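Local coordinates for PF04016 domain protein (Desulfitobacterium hafniense, PDB 3L5O) that is of unknown function but combines enolase-like and Rossmann-like folds and may take part in heavy-metal chelation, at residues A26-I31 and C85-N90; V48-N53 and K242-A247; L57-P62 and T193-V198; P68-N73 and A94-A99; N102-N107 and R112-I117. All coordinates share one frame; numbering follows the deposited sequence.

Interaction 1. Residues A26-I31 and C85-N90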
# COMPACT_ATOMS: atom_id res chain seq x y z
N ALA A 26 -4.01 -14.37 3.59
CA ALA A 26 -4.06 -14.56 2.12
C ALA A 26 -2.79 -14.04 1.43
O ALA A 26 -2.24 -14.71 0.56
CB ALA A 26 -5.30 -13.84 1.54
N MSE A 27 -2.34 -12.85 1.80
CA MSE A 27 -1.12 -12.26 1.23
C MSE A 27 0.11 -13.06 1.60
O MSE A 27 0.94 -13.38 0.75
CB MSE A 27 -0.91 -10.83 1.70
CG MSE A 27 -1.91 -9.85 1.18
SE MSE A 27 -1.43 -8.01 1.70
CE MSE A 27 -1.70 -7.95 3.43
N ILE A 28 0.22 -13.41 2.88
CA ILE A 28 1.42 -14.10 3.38
C ILE A 28 1.51 -15.50 2.77
O ILE A 28 2.58 -15.94 2.33
CB ILE A 28 1.39 -14.19 4.95
CG1 ILE A 28 1.51 -12.79 5.58
CG2 ILE A 28 2.54 -15.06 5.45
CD1 ILE A 28 1.10 -12.77 7.06
N ASN A 29 0.38 -16.20 2.74
CA ASN A 29 0.38 -17.61 2.34
C ASN A 29 0.60 -17.79 0.86
O ASN A 29 0.89 -18.90 0.43
CB ASN A 29 -0.92 -18.30 2.79
CG ASN A 29 -0.97 -18.47 4.27
OD1 ASN A 29 0.08 -18.68 4.87
ND2 ASN A 29 -2.18 -18.41 4.87
N GLY A 30 0.49 -16.71 0.10
CA GLY A 30 0.84 -16.71 -1.31
C GLY A 30 2.33 -16.61 -1.62
O GLY A 30 2.72 -16.78 -2.76
N ILE A 31 3.17 -16.36 -0.62
CA ILE A 31 4.61 -16.21 -0.85
C ILE A 31 5.31 -17.59 -0.79
O ILE A 31 5.28 -18.26 0.23
CB ILE A 31 5.25 -15.22 0.18
CG1 ILE A 31 4.57 -13.85 0.15
CG2 ILE A 31 6.77 -15.02 -0.10
CD1 ILE A 31 4.95 -12.95 1.31
N CYS A 85 5.68 -10.21 10.08
CA CYS A 85 5.81 -8.93 10.77
C CYS A 85 4.72 -7.92 10.43
O CYS A 85 4.49 -7.01 11.22
CB CYS A 85 7.17 -8.28 10.49
SG CYS A 85 8.58 -9.16 11.15
N VAL A 86 4.06 -8.08 9.28
CA VAL A 86 2.97 -7.18 8.87
C VAL A 86 1.85 -7.14 9.91
O VAL A 86 1.14 -6.14 10.02
CB VAL A 86 2.40 -7.55 7.46
CG1 VAL A 86 1.57 -8.82 7.48
CG2 VAL A 86 1.60 -6.36 6.85
N LYS A 87 1.72 -8.21 10.68
CA LYS A 87 0.68 -8.30 11.67
C LYS A 87 1.04 -7.67 13.01
O LYS A 87 0.19 -7.61 13.92
CB LYS A 87 0.31 -9.74 11.88
CG LYS A 87 -0.23 -10.50 10.66
CD LYS A 87 -0.73 -11.85 11.20
CE LYS A 87 -1.27 -12.82 10.18
NZ LYS A 87 -0.45 -14.07 10.14
N SER A 88 2.25 -7.12 13.10
CA SER A 88 2.71 -6.55 14.36
C SER A 88 1.96 -5.29 14.75
O SER A 88 1.61 -4.47 13.89
CB SER A 88 4.19 -6.23 14.28
OG SER A 88 4.61 -5.57 15.44
N TRP A 89 1.72 -5.12 16.05
CA TRP A 89 1.10 -3.87 16.55
C TRP A 89 2.13 -2.79 16.78
O TRP A 89 1.79 -1.69 17.18
CB TRP A 89 0.30 -4.15 17.82
CG TRP A 89 -0.89 -4.97 17.49
CD1 TRP A 89 -1.09 -6.29 17.80
CD2 TRP A 89 -1.99 -4.58 16.66
NE1 TRP A 89 -2.28 -6.72 17.25
CE2 TRP A 89 -2.85 -5.68 16.55
CE3 TRP A 89 -2.34 -3.38 16.00
CZ2 TRP A 89 -4.04 -5.64 15.83
CZ3 TRP A 89 -3.52 -3.34 15.30
CH2 TRP A 89 -4.36 -4.45 15.23
N ASN A 90 3.39 -3.12 16.52
CA ASN A 90 4.47 -2.15 16.39
C ASN A 90 4.52 -1.79 14.91
O ASN A 90 4.87 -2.60 14.07
CB ASN A 90 5.78 -2.78 16.88
CG ASN A 90 6.96 -1.84 16.74
OD1 ASN A 90 7.16 -1.20 15.71
ND2 ASN A 90 7.74 -1.75 17.79
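I28 reaches across from helix 22-29 to V86 and K87, on the 3-10 turn that leads toward helix 91-105, joining two helical parts of the enolase-like half of the protein. Earlier in the helix, M27 also points toward this turn, but its side chain stops 5.0 Å short of it. I28 then makes the contact through one atom. Its CG1 leaves on the side of the backbone N (chi1 -66°), and the chain is extended at the next torsion (chi2 164°), so that CD1 ends at the turn, 4.0 Å from V86 CG1. The same I28 CD1 lies 3.7 Å from K87 NZ and 3.9 Å from K87 CE, where the two side chains cross obliquely. I28 also touches R80 and A83 of helix 79-83. K87 is only partly exposed, and its ammonium group is held by a salt bridge to D25, so the isoleucine methyl lies beside a lysine end that another charge already anchors. Both bonds from G30 N are weak, while I31 N donates to I28 O at 3.0 Å. Past K87 the chain turns toward helix 91-105, and K200 gathers the carbonyls of V86 and S88 while making a cation-pi contact with W89. S88 closes an ST turn there, its OG accepting from N90 N at 2.9 Å.

Interaction 2. Residues V48-N53 and K242-A247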
# COMPACT_ATOMS: atom_id res chain seq x y z
N VAL A 48 12.26 -0.86 3.19
CA VAL A 48 12.46 -1.46 1.87
C VAL A 48 13.20 -2.81 1.98
O VAL A 48 14.16 -2.97 2.74
CB VAL A 48 13.14 -0.46 0.88
CG1 VAL A 48 14.55 -0.12 1.31
CG2 VAL A 48 13.14 -1.00 -0.54
N ILE A 49 12.69 -3.80 1.25
CA ILE A 49 13.28 -5.13 1.18
C ILE A 49 13.50 -5.53 -0.28
O ILE A 49 12.65 -5.30 -1.11
CB ILE A 49 12.36 -6.15 1.90
CG1 ILE A 49 12.35 -5.83 3.40
CG2 ILE A 49 12.78 -7.57 1.63
CD1 ILE A 49 11.75 -6.90 4.28
N ARG A 50 14.65 -6.13 -0.55
CA ARG A 50 14.94 -6.86 -1.78
C ARG A 50 14.93 -8.35 -1.53
O ARG A 50 15.54 -8.80 -0.57
CB ARG A 50 16.33 -6.51 -2.31
CG ARG A 50 16.60 -7.12 -3.68
CD ARG A 50 17.87 -6.59 -4.36
NE ARG A 50 19.10 -6.92 -3.63
CZ ARG A 50 19.68 -8.10 -3.58
NH1 ARG A 50 19.15 -9.14 -4.20
NH2 ARG A 50 20.80 -8.26 -2.88
N SER A 51 14.25 -9.10 -2.39
CA SER A 51 14.38 -10.55 -2.48
C SER A 51 14.67 -10.84 -3.95
O SER A 51 13.79 -10.60 -4.78
CB SER A 51 13.08 -11.27 -2.08
OG SER A 51 13.21 -12.69 -2.20
N GLY A 52 15.87 -11.37 -4.25
CA GLY A 52 16.36 -11.45 -5.61
C GLY A 52 16.33 -10.15 -6.40
O GLY A 52 16.94 -9.15 -6.02
N ASN A 53 15.60 -10.17 -7.52
CA ASN A 53 15.37 -8.99 -8.37
C ASN A 53 14.15 -8.11 -7.97
O ASN A 53 13.87 -7.08 -8.59
CB ASN A 53 15.23 -9.51 -9.82
CG ASN A 53 14.85 -8.44 -10.83
OD1 ASN A 53 15.55 -7.43 -10.97
ND2 ASN A 53 13.76 -8.68 -11.56
N LYS A 242 11.82 -0.03 -10.82
CA LYS A 242 12.64 -0.42 -11.97
C LYS A 242 14.16 -0.26 -11.72
O LYS A 242 14.99 -0.85 -12.43
CB LYS A 242 12.21 0.35 -13.23
CG LYS A 242 10.77 0.05 -13.69
CD LYS A 242 10.32 0.96 -14.84
N ASP A 243 14.50 0.55 -10.71
CA ASP A 243 15.88 0.82 -10.34
C ASP A 243 16.03 0.42 -8.87
O ASP A 243 15.79 1.22 -7.97
CB ASP A 243 16.17 2.31 -10.55
CG ASP A 243 17.65 2.61 -10.69
OD1 ASP A 243 18.50 1.90 -10.10
OD2 ASP A 243 18.06 3.56 -11.39
N ASN A 244 16.40 -0.85 -8.65
CA ASN A 244 16.57 -1.43 -7.32
C ASN A 244 17.58 -0.67 -6.47
O ASN A 244 17.27 -0.23 -5.38
CB ASN A 244 17.02 -2.91 -7.42
CG ASN A 244 15.90 -3.85 -7.90
OD1 ASN A 244 14.78 -3.41 -8.23
ND2 ASN A 244 16.21 -5.15 -7.94
N ALA A 245 18.79 -0.51 -7.00
CA ALA A 245 19.86 0.21 -6.31
C ALA A 245 19.41 1.62 -5.91
O ALA A 245 19.65 2.08 -4.79
CB ALA A 245 21.13 0.27 -7.19
N ARG A 246 18.68 2.28 -6.81
CA ARG A 246 18.25 3.65 -6.59
C ARG A 246 17.16 3.76 -5.55
O ARG A 246 17.18 4.67 -4.73
CB ARG A 246 17.77 4.29 -7.89
CG ARG A 246 17.44 5.75 -7.73
CD ARG A 246 17.05 6.46 -8.99
NE ARG A 246 16.73 7.86 -8.70
CZ ARG A 246 16.78 8.85 -9.58
NH1 ARG A 246 17.15 8.61 -10.84
NH2 ARG A 246 16.48 10.08 -9.20
N ALA A 247 16.20 2.84 -5.59
CA ALA A 247 15.14 2.76 -4.59
C ALA A 247 15.72 2.73 -3.17
O ALA A 247 15.20 3.37 -2.28
CB ALA A 247 14.27 1.54 -4.84
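N244 gives its amide N-H to the backbone O of N53, a surface contact that ties the first turn of helix 244-251 to the turn of a beta hairpin. The hairpin links strands 46-51 and 54-59 of the enolase-like half, while the helix follows strand 235-241 in the Rossmann-like half. N244, which loses the most surface to the contact, leaves the helix with CG anti to its carbonyl carbon (chi1 -72°). Its ND2 donates to N53 O over 3.1 Å, with an almost straight N-H...O angle of 169°. The acceptor lies in the amide plane of N244, yet the donor stands above the carbonyl plane of N53 and not on a lone pair. N53 also brings its side chain near, with OD1 3.8 Å from N244 ND2; the two side chains cross at about a right angle. A leucine in place of N244 would probably leave N53 O without this donor and the hairpin turn less firmly tied to the helix. G52 and N53 have the backbone angles of the central pair of a type II' turn, and the positive phi of G52 suits glycine. R50 flanks N244 with its aliphatic part, CD lying 4.2 Å from N244 ND2, while its NE forms a salt bridge with E39. Its guanidinium then folds back along its own hairpin, NH1 donating to G52 O at 2.9 Å, with that oxygen in the guanidinium plane.

Interaction 3. Residues L57-P62 and T193-V198. With IMD (imidazole), chain E.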
# COMPACT_ATOMS: atom_id res chain seq x y z
N LEU A 57 8.15 -2.12 -0.73
CA LEU A 57 8.15 -0.93 0.12
C LEU A 57 6.99 -0.99 1.12
O LEU A 57 5.92 -1.59 0.83
CB LEU A 57 7.97 0.33 -0.73
CG LEU A 57 9.06 0.73 -1.72
CD1 LEU A 57 8.49 1.65 -2.78
CD2 LEU A 57 10.22 1.40 -0.99
N GLY A 58 7.22 -0.44 2.30
CA GLY A 58 6.16 -0.19 3.27
C GLY A 58 6.34 1.17 3.94
O GLY A 58 7.49 1.57 4.14
N PRO A 59 5.26 1.90 4.25
CA PRO A 59 5.38 3.25 4.84
C PRO A 59 5.61 3.30 6.36
O PRO A 59 4.98 2.52 7.09
CB PRO A 59 4.04 3.90 4.50
CG PRO A 59 3.07 2.77 4.49
CD PRO A 59 3.85 1.54 4.01
N ASN A 60 6.48 4.22 6.79
CA ASN A 60 6.77 4.53 8.20
C ASN A 60 6.23 5.91 8.56
O ASN A 60 5.80 6.64 7.69
CB ASN A 60 8.28 4.57 8.43
CG ASN A 60 8.91 3.21 8.35
OD1 ASN A 60 8.23 2.21 8.56
ND2 ASN A 60 10.21 3.15 8.07
N ARG A 61 6.23 6.25 9.85
CA ARG A 61 5.98 7.63 10.29
C ARG A 61 7.28 8.21 10.87
O ARG A 61 8.14 7.45 11.32
CB ARG A 61 4.89 7.72 11.37
CG ARG A 61 3.68 6.80 11.24
CD ARG A 61 3.14 6.39 12.62
NE ARG A 61 1.82 5.74 12.61
CZ ARG A 61 0.64 6.38 12.58
NH1 ARG A 61 0.57 7.72 12.54
NH2 ARG A 61 -0.49 5.67 12.57
N PRO A 62 7.42 9.54 10.90
CA PRO A 62 8.50 10.19 11.67
C PRO A 62 8.28 10.07 13.19
O PRO A 62 9.25 10.12 13.96
CB PRO A 62 8.44 11.65 11.22
CG PRO A 62 7.03 11.86 10.77
CD PRO A 62 6.57 10.53 10.20
N THR A 193 -5.48 4.48 1.34
CA THR A 193 -4.05 4.34 1.44
C THR A 193 -3.57 2.95 1.90
O THR A 193 -4.14 2.31 2.80
CB THR A 193 -3.47 5.39 2.37
OG1 THR A 193 -2.06 5.16 2.50
CG2 THR A 193 -4.04 5.28 3.84
N CYS A 194 -2.48 2.51 1.30
CA CYS A 194 -1.90 1.20 1.62
C CYS A 194 -1.32 1.24 3.05
O CYS A 194 -1.06 0.19 3.63
CB CYS A 194 -0.82 0.85 0.59
SG CYS A 194 0.55 2.04 0.56
N ALA A 195 -1.15 2.44 3.63
CA ALA A 195 -0.80 2.57 5.07
C ALA A 195 -1.80 1.85 5.97
O ALA A 195 -1.47 1.53 7.10
CB ALA A 195 -0.68 4.04 5.50
N SER A 196 -3.02 1.65 5.48
CA SER A 196 -4.04 0.95 6.24
C SER A 196 -3.72 -0.53 6.47
O SER A 196 -4.22 -1.13 7.40
CB SER A 196 -5.40 1.07 5.56
OG SER A 196 -5.35 0.50 4.27
N VAL A 197 -2.90 -1.12 5.61
CA VAL A 197 -2.42 -2.48 5.83
C VAL A 197 -1.56 -2.49 7.07
O VAL A 197 -1.73 -3.35 7.96
CB VAL A 197 -1.56 -2.98 4.61
CG1 VAL A 197 -0.96 -4.37 4.87
CG2 VAL A 197 -2.40 -2.98 3.38
N VAL A 198 -0.65 -1.53 7.13
CA VAL A 198 0.30 -1.46 8.24
C VAL A 198 -0.39 -1.20 9.58
O VAL A 198 -0.07 -1.82 10.59
CB VAL A 198 1.34 -0.35 7.99
CG1 VAL A 198 2.21 -0.15 9.22
CG2 VAL A 198 2.22 -0.67 6.75
N1 IMD E . 0.56 3.42 9.29
C2 IMD E . 1.52 3.60 8.34
N3 IMD E . 2.71 3.78 8.96
C4 IMD E . 2.51 3.71 10.29
C5 IMD E . 1.15 3.49 10.50
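The flat imidazole, probably from the crystallisation liquor, lies between V198 and R61: V198 CG1 sits over the ring, 3.9 Å from its C2, and the R61 side chain passes on the other side of the ring plane. R61 meets the ring obliquely, with CG 3.4 Å and NE 3.2 Å from imidazole C4. A bend at its second torsion (chi2 148°) carries the chain alongside the C4-C5 bond, and its guanidinium also makes a cation-pi contact with W168. Near C2, A195 CB approaches to 3.6 Å. Imidazole N3 adds a weak hydrogen bond to P59 O at 3.2 Å. A serine in place of R61 would probably uncover that side of the imidazole and leave W168 without its cationic partner. The two segments also touch directly through P59, which has the largest buried surface of the contact. Its CG rests 3.9 Å from A195 CA, and its CD the same distance from V198 CG2, P59 and V198 running past one another antiparallel. L98 of helix 91-105 backs both P59 and V198. T193 shapes the turn into the short, loosely bonded helix: its OG1 accepts from A195 N, and its O takes both S196 N and S196 OG, the hydroxyl at 2.6 Å. A small molecule held where parallel strand 189-193 ends and a helix starts is typical of Rossmann-like folds, consistent with a pocket between the halves, to which strand 54-59 contributes P59.

Interaction 4. Residues P68-N73 and A94-A99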
# COMPACT_ATOMS: atom_id res chain seq x y z
N PRO A 68 16.79 -1.31 15.17
CA PRO A 68 17.99 -1.75 14.45
C PRO A 68 18.28 -3.25 14.59
O PRO A 68 18.93 -3.81 13.72
CB PRO A 68 19.11 -0.92 15.10
CG PRO A 68 18.42 0.25 15.70
CD PRO A 68 17.11 -0.28 16.18
N MSE A 69 17.79 -3.87 15.66
CA MSE A 69 18.13 -5.25 16.01
C MSE A 69 17.20 -6.27 15.32
O MSE A 69 17.62 -7.36 14.96
CB MSE A 69 18.10 -5.43 17.54
CG MSE A 69 18.79 -4.29 18.36
SE MSE A 69 20.78 -4.38 18.51
CE MSE A 69 20.94 -5.81 19.93
N LEU A 70 15.93 -5.91 15.16
CA LEU A 70 15.01 -6.70 14.35
C LEU A 70 15.52 -6.74 12.89
O LEU A 70 15.51 -7.79 12.23
CB LEU A 70 13.59 -6.10 14.40
CG LEU A 70 12.41 -6.79 13.70
CD1 LEU A 70 11.87 -7.97 14.49
CD2 LEU A 70 11.30 -5.79 13.51
N THR A 71 15.95 -5.58 12.41
CA THR A 71 16.41 -5.41 11.04
C THR A 71 17.51 -6.40 10.68
O THR A 71 17.41 -7.11 9.68
CB THR A 71 16.90 -3.95 10.86
OG1 THR A 71 15.78 -3.06 10.97
CG2 THR A 71 17.45 -3.71 9.44
N GLN A 72 18.53 -6.45 11.52
CA GLN A 72 19.64 -7.38 11.34
C GLN A 72 19.18 -8.85 11.24
O GLN A 72 19.64 -9.59 10.37
CB GLN A 72 20.66 -7.21 12.48
N ASN A 73 18.27 -9.26 12.13
CA ASN A 73 17.81 -10.66 12.21
C ASN A 73 17.06 -11.14 10.98
O ASN A 73 17.12 -12.31 10.64
CB ASN A 73 16.87 -10.87 13.40
CG ASN A 73 17.60 -11.19 14.69
OD1 ASN A 73 18.61 -11.91 14.71
ND2 ASN A 73 17.05 -10.69 15.80
N ALA A 94 5.61 -3.65 11.39
CA ALA A 94 4.57 -3.94 10.40
C ALA A 94 4.94 -3.40 9.03
O ALA A 94 4.70 -4.07 8.04
CB ALA A 94 3.24 -3.38 10.84
N SER A 95 5.60 -2.25 8.98
CA SER A 95 6.03 -1.66 7.71
C SER A 95 7.05 -2.55 7.01
O SER A 95 7.00 -2.72 5.82
CB SER A 95 6.55 -0.22 7.89
OG SER A 95 7.89 -0.19 8.36
N ILE A 96 7.94 -3.16 7.78
CA ILE A 96 8.92 -4.17 7.28
C ILE A 96 8.24 -5.41 6.71
O ILE A 96 8.62 -5.91 5.65
CB ILE A 96 9.88 -4.52 8.43
CG1 ILE A 96 10.73 -3.28 8.77
CG2 ILE A 96 10.76 -5.70 8.11
CD1 ILE A 96 11.59 -3.42 10.02
N GLY A 97 7.23 -5.91 7.43
CA GLY A 97 6.38 -6.98 6.98
C GLY A 97 5.72 -6.69 5.66
O GLY A 97 5.66 -7.56 4.82
N LEU A 98 5.18 -5.48 5.47
CA LEU A 98 4.61 -5.12 4.18
C LEU A 98 5.67 -4.98 3.08
O LEU A 98 5.44 -5.37 1.95
CB LEU A 98 3.76 -3.84 4.28
CG LEU A 98 3.04 -3.37 3.01
CD1 LEU A 98 2.12 -4.44 2.41
CD2 LEU A 98 2.25 -2.11 3.33
N ALA A 99 6.84 -4.42 3.40
CA ALA A 99 7.95 -4.43 2.45
C ALA A 99 8.30 -5.87 1.95
O ALA A 99 8.47 -6.09 0.76
CB ALA A 99 9.17 -3.71 3.06
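Helix-to-helix packing in the enolase-like half brings the short helix 68-74 against the long helix 91-105, which follows the three-stranded antiparallel sheet in the chain. I96 reaches from the long helix to L70 and T71. With CG1 set opposite the carbonyl carbon (chi1 -67°) and CD1 extended beyond it (chi2 172°), the side chain sends a single methyl toward the short helix. That I96 CD1 lies 4.2 Å from L70 CD2, a methyl-to-methyl contact. L70 turns its own CG away from the backbone N (chi1 -176°), which brings CD2 to the isoleucine, while CD1 points elsewhere. T71 flanks the same methyl from the next position, its OG1 4.3 Å from I96 CD1. The hydroxyl of T71 is already engaged: it bonds to the carbonyl of M67 just before the helix, and its side chain also rests on L40 of strand 39-42. I96 is buried by more than the short helix, since S47 and I49 of strand 46-51 and C42 of strand 39-42 also touch it. Elsewhere round helix 91-105, A94 and L98 meet V198, so this helix is packed on by the sheet, the short helix and the Rossmann-like half alike. No hydrogen bond or charge pair crosses between 68-73 and 94-99. The small buried surface, 84 Å², implies a light, purely van der Waals association in which the three touching side chains supply shape and little directional constraint.

Interaction 5. Residues N102-N107 and R112-I117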
# COMPACT_ATOMS: atom_id res chain seq x y z
N ASN A 102 5.70 -7.12 -0.42
CA ASN A 102 5.76 -6.45 -1.72
C ASN A 102 7.00 -6.85 -2.51
O ASN A 102 7.04 -6.70 -3.74
CB ASN A 102 5.67 -4.93 -1.55
CG ASN A 102 4.27 -4.47 -1.15
OD1 ASN A 102 3.27 -5.10 -1.49
ND2 ASN A 102 4.21 -3.40 -0.42
N ALA A 103 8.01 -7.39 -1.82
CA ALA A 103 9.21 -7.93 -2.48
C ALA A 103 8.84 -9.16 -3.31
O ALA A 103 9.39 -9.35 -4.35
CB ALA A 103 10.27 -8.28 -1.48
N TYR A 104 7.90 -9.98 -2.85
CA TYR A 104 7.37 -11.06 -3.71
C TYR A 104 6.44 -10.48 -4.80
O TYR A 104 6.79 -10.52 -5.97
CB TYR A 104 6.61 -12.10 -2.93
CG TYR A 104 5.96 -13.12 -3.84
CD1 TYR A 104 6.74 -13.97 -4.62
CD2 TYR A 104 4.59 -13.24 -3.90
CE1 TYR A 104 6.15 -14.90 -5.46
CE2 TYR A 104 4.00 -14.18 -4.73
CZ TYR A 104 4.78 -15.00 -5.49
OH TYR A 104 4.14 -15.91 -6.28
N TYR A 105 5.27 -9.96 -4.41
CA TYR A 105 4.22 -9.62 -5.40
C TYR A 105 4.60 -8.57 -6.45
O TYR A 105 4.12 -8.62 -7.62
CB TYR A 105 2.94 -9.22 -4.69
CG TYR A 105 2.29 -10.32 -3.90
CD1 TYR A 105 1.51 -11.29 -4.54
CD2 TYR A 105 2.44 -10.41 -2.52
CE1 TYR A 105 0.93 -12.32 -3.83
CE2 TYR A 105 1.85 -11.45 -1.80
CZ TYR A 105 1.08 -12.40 -2.46
OH TYR A 105 0.46 -13.44 -1.79
N ASN A 106 5.47 -7.64 -6.04
CA ASN A 106 5.86 -6.51 -6.89
C ASN A 106 7.20 -6.71 -7.55
O ASN A 106 7.79 -5.76 -8.09
CB ASN A 106 5.85 -5.16 -6.11
CG ASN A 106 4.50 -4.84 -5.47
OD1 ASN A 106 3.55 -5.61 -5.57
ND2 ASN A 106 4.42 -3.70 -4.78
N ASN A 107 7.69 -7.95 -7.51
CA ASN A 107 8.80 -8.41 -8.33
C ASN A 107 8.29 -8.29 -9.77
O ASN A 107 7.18 -8.71 -10.05
CB ASN A 107 9.11 -9.89 -7.95
CG ASN A 107 10.22 -10.47 -8.75
OD1 ASN A 107 10.23 -10.37 -9.96
ND2 ASN A 107 11.17 -11.09 -8.07
N ARG A 112 4.11 -9.77 -13.54
CA ARG A 112 3.76 -10.18 -14.91
C ARG A 112 3.02 -11.52 -14.98
O ARG A 112 2.06 -11.65 -15.73
CB ARG A 112 5.02 -10.21 -15.78
CG ARG A 112 5.52 -8.82 -16.16
CD ARG A 112 5.98 -8.70 -17.62
NE ARG A 112 6.37 -7.33 -17.97
CZ ARG A 112 7.55 -6.77 -17.68
NH1 ARG A 112 8.49 -7.46 -17.02
NH2 ARG A 112 7.80 -5.52 -18.05
N GLU A 113 3.46 -12.49 -14.18
CA GLU A 113 2.81 -13.80 -14.11
C GLU A 113 1.38 -13.71 -13.54
O GLU A 113 0.53 -14.52 -13.88
CB GLU A 113 3.64 -14.77 -13.27
CG GLU A 113 4.98 -15.13 -13.89
CD GLU A 113 5.96 -15.78 -12.92
OE1 GLU A 113 5.71 -15.78 -11.68
OE2 GLU A 113 7.00 -16.30 -13.39
N HIS A 114 1.15 -12.73 -12.67
CA HIS A 114 -0.18 -12.47 -12.08
C HIS A 114 -1.03 -11.46 -12.89
O HIS A 114 -2.07 -11.00 -12.40
CB HIS A 114 -0.03 -11.96 -10.64
CG HIS A 114 0.50 -12.98 -9.67
ND1 HIS A 114 1.19 -12.63 -8.53
CD2 HIS A 114 0.42 -14.33 -9.66
CE1 HIS A 114 1.52 -13.72 -7.86
NE2 HIS A 114 1.07 -14.77 -8.53
N GLY A 115 -0.59 -11.10 -14.10
CA GLY A 115 -1.38 -10.27 -15.02
C GLY A 115 -1.24 -8.77 -14.88
O GLY A 115 -2.15 -8.02 -15.27
N VAL A 116 -0.12 -8.31 -14.34
CA VAL A 116 0.19 -6.88 -14.26
C VAL A 116 0.98 -6.48 -15.50
O VAL A 116 1.95 -7.15 -15.87
CB VAL A 116 1.02 -6.55 -13.00
CG1 VAL A 116 1.47 -5.09 -13.00
CG2 VAL A 116 0.23 -6.87 -11.74
N ILE A 117 0.56 -5.38 -16.14
CA ILE A 117 1.21 -4.91 -17.37
C ILE A 117 1.97 -3.60 -17.15
O ILE A 117 1.47 -2.67 -16.49
CB ILE A 117 0.18 -4.78 -18.53
CG1 ILE A 117 -0.60 -6.09 -18.74
CG2 ILE A 117 0.89 -4.38 -19.82
CD1 ILE A 117 0.27 -7.30 -19.13
O HOH W 1 1.90 -10.05 -8.24
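H114, at the end of helix 108-113, meets Y104 and Y105 at the end of helix 91-105, and a Schellman motif with G115 as its C-prime residue turns the chain there. Van der Waals contacts come first. H114 CG sits beside the backbone N (chi1 -68°), which turns the ring toward the tyrosines. H114 CE1 lies 3.8 Å from Y104 OH and 4.1 Å from Y105 CD1, approaching both rings obliquely; the Y104 and H114 side chains cross at about a right angle. Between the tyrosines, Y104 CD2 stands 3.5 Å above the Y105 ring, over its centre. F35 packs edge-to-face with Y104, the hydroxyl of Y105 bonds to M27 O, and P226 touches H114. Backbone bonds form the second group. G115 N donates to R112 O at 3.2 Å and V116 N to A111 O; at the backbone angles of G115 a CB would jam against the carbonyl O of H114, which calls for glycine. On the other helix, N106 N still bonds to N102 O, and N107 serves as N-cap of helix 108-113. Polar bridging across the contact falls to a water. It donates to the Y105 carbonyl O at 2.7 Å and lies in the plane of the H114 ring, 2.7 Å from H114 ND1.

Overall arrangement
Helix 91-105 runs through the set: interactions 4 and 5 use it directly, their centres about 21 Å apart, and it meets the other three. Interaction 1 joins interaction 3 where V86 CG2 packs on V197 CG1 at 3.8 Å, and meets interaction 5 where G30 O lies 3.5 Å from Y104 CE2. Strands 46-51 and 54-59 carry interactions 2 and 3, with I49 CG1 3.8 Å from A99 CB of interaction 4. N102 ND2 reaches L57 O at 2.8 Å, linking interactions 3 and 5. Interactions 2 and 3 both join the enolase-like and Rossmann-like halves, but only interaction 3 holds the imidazole, consistent with a pocket between them.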